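Local coordinates for protein cystathionine beta-lyases/cystathionine gamma-synthases (Corynebacterium glutamicum, PDB 5X5H) that probably makes L,L-cystathionine from O-succinyl-L-homoserine and L-cysteine, with pyridoxal 5'-phosphate as cofactor, in methionine biosynthesis, at residues A[63-67]-A[247-251]. Numbering follows the deposited sequence.
Sequences LEQTV and TARGL
Leu63 rests on Thr247 and Ala248, and Leu251 on Thr66 and Val67, where two helix segments run roughly parallel, crossing at 31° with axes 10.3 Å apart. No hydrogen bond joins the segments; side-chain methyl groups carry nearly all of the contact. Leu63 CD1 lies 3.8 Å from Thr247 CG2 and 4.1 Å from Ala248 CB, while Leu63 CD2 touches the same Thr247 CG2 at 4.0 Å. One turn further along, a single methyl does the work: Leu251 CD2 sits 3.6 Å from both Thr66 CG2 and Val67 CG2, and more loosely, 4.4 Å, from Leu63 CD1. Both threonines offer carbon rather than oxygen: chi1 near -55° sets OG1 beside the backbone N and leaves CG2 anti to it, facing the other helix. Each hydroxyl turns back onto its own helix, Thr66 OG1 bonding to Ala62 O and Thr247 OG1 to Asp243 O. Leu216 of strand 215-219 packs against Leu63 and Val67, and Ile206 against Thr247 and Leu251. Arg249 forms a salt bridge with Asp211 of a second subunit. This buried seam joins helices 58-70 and 241-251 beside the seven-stranded mixed sheet of the PLP-binding domain, the fold type I core shared by trans-sulfuration enzymes.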
loop_
_atom_site.group_PDB
_atom_site.type_symbol
_atom_site.label_atom_id
_atom_site.label_comp_id
_atom_site.label_asym_id
_atom_site.label_seq_id
_atom_site.Cartn_x
_atom_site.Cartn_y
_atom_site.Cartn_z
ATOM N N LEU A 63 -5.375 -5.308 14.799
ATOM C CA LEU A 63 -4.053 -5.127 15.428
ATOM C C LEU A 63 -4.105 -4.972 16.940
ATOM O O LEU A 63 -3.388 -5.686 17.699
ATOM C CB LEU A 63 -3.331 -3.970 14.806
ATOM C CG LEU A 63 -2.031 -3.535 15.492
ATOM C CD1 LEU A 63 -0.963 -4.620 15.497
ATOM C CD2 LEU A 63 -1.547 -2.249 14.936
ATOM N N GLU A 64 -4.988 -4.100 17.370
ATOM C CA GLU A 64 -5.194 -3.823 18.795
ATOM C C GLU A 64 -5.513 -5.042 19.581
ATOM O O GLU A 64 -4.932 -5.362 20.652
ATOM C CB GLU A 64 -6.372 -2.827 18.962
ATOM C CG GLU A 64 -6.002 -1.439 18.485
ATOM C CD GLU A 64 -7.140 -0.397 18.519
ATOM O OE1 GLU A 64 -8.357 -0.817 18.605
ATOM O OE2 GLU A 64 -6.864 0.827 18.412
ATOM N N GLN A 65 -6.410 -5.881 19.061
ATOM C CA GLN A 65 -6.837 -7.091 19.746
ATOM C C GLN A 65 -5.752 -8.110 19.806
ATOM O O GLN A 65 -5.645 -8.900 20.741
ATOM C CB GLN A 65 -8.118 -7.636 19.087
ATOM C CG GLN A 65 -9.310 -6.722 19.304
ATOM C CD GLN A 65 -9.727 -6.578 20.704
ATOM O OE1 GLN A 65 -9.631 -5.508 21.352
ATOM N NE2 GLN A 65 -10.089 -7.710 21.292
ATOM N N THR A 66 -4.883 -8.169 18.797
ATOM C CA THR A 66 -3.797 -9.090 18.719
ATOM C C THR A 66 -2.795 -8.732 19.829
ATOM O O THR A 66 -2.381 -9.564 20.615
ATOM C CB THR A 66 -3.118 -9.144 17.386
ATOM O OG1 THR A 66 -4.041 -9.382 16.322
ATOM C CG2 THR A 66 -2.097 -10.252 17.337
ATOM N N VAL A 67 -2.285 -7.503 19.846
ATOM C CA VAL A 67 -1.317 -7.137 20.879
ATOM C C VAL A 67 -1.902 -7.252 22.312
ATOM O O VAL A 67 -1.189 -7.707 23.233
ATOM C CB VAL A 67 -0.724 -5.762 20.585
ATOM C CG1 VAL A 67 0.280 -5.337 21.720
ATOM C CG2 VAL A 67 -0.006 -5.741 19.232
ATOM N N THR A 247 1.972 -3.615 10.430
ATOM C CA THR A 247 2.357 -3.920 11.801
ATOM C C THR A 247 1.887 -5.328 12.166
ATOM O O THR A 247 2.659 -6.140 12.749
ATOM C CB THR A 247 1.892 -2.882 12.814
ATOM O OG1 THR A 247 2.369 -1.553 12.444
ATOM C CG2 THR A 247 2.321 -3.231 14.251
ATOM N N ALA A 248 0.594 -5.595 11.995
ATOM C CA ALA A 248 0.079 -6.937 12.304
ATOM C C ALA A 248 0.715 -7.998 11.476
ATOM O O ALA A 248 0.933 -9.104 11.973
ATOM C CB ALA A 248 -1.416 -6.922 12.112
ATOM N N ARG A 249 1.047 -7.719 10.220
ATOM C CA ARG A 249 1.758 -8.690 9.396
ATOM C C ARG A 249 3.122 -9.078 9.992
ATOM O O ARG A 249 3.470 -10.209 10.098
ATOM C CB ARG A 249 1.908 -8.127 7.965
ATOM C CG ARG A 249 2.564 -9.139 6.970
ATOM C CD ARG A 249 2.854 -8.436 5.674
ATOM N NE ARG A 249 3.001 -9.266 4.523
ATOM C CZ ARG A 249 4.130 -9.630 3.874
ATOM N NH1 ARG A 249 5.317 -9.350 4.403
ATOM N NH2 ARG A 249 4.044 -10.188 2.717
ATOM N N GLY A 250 3.844 -8.014 10.387
ATOM C CA GLY A 250 5.093 -8.259 11.035
ATOM C C GLY A 250 4.957 -9.045 12.308
ATOM O O GLY A 250 5.812 -9.911 12.656
ATOM N N LEU A 251 3.943 -8.727 13.112
ATOM C CA LEU A 251 3.722 -9.379 14.405
ATOM C C LEU A 251 3.528 -10.918 14.295
ATOM O O LEU A 251 3.856 -11.662 15.235
ATOM C CB LEU A 251 2.550 -8.679 15.081
ATOM C CG LEU A 251 2.094 -9.169 16.410
ATOM C CD1 LEU A 251 3.277 -9.207 17.447
ATOM C CD2 LEU A 251 0.931 -8.309 16.852
#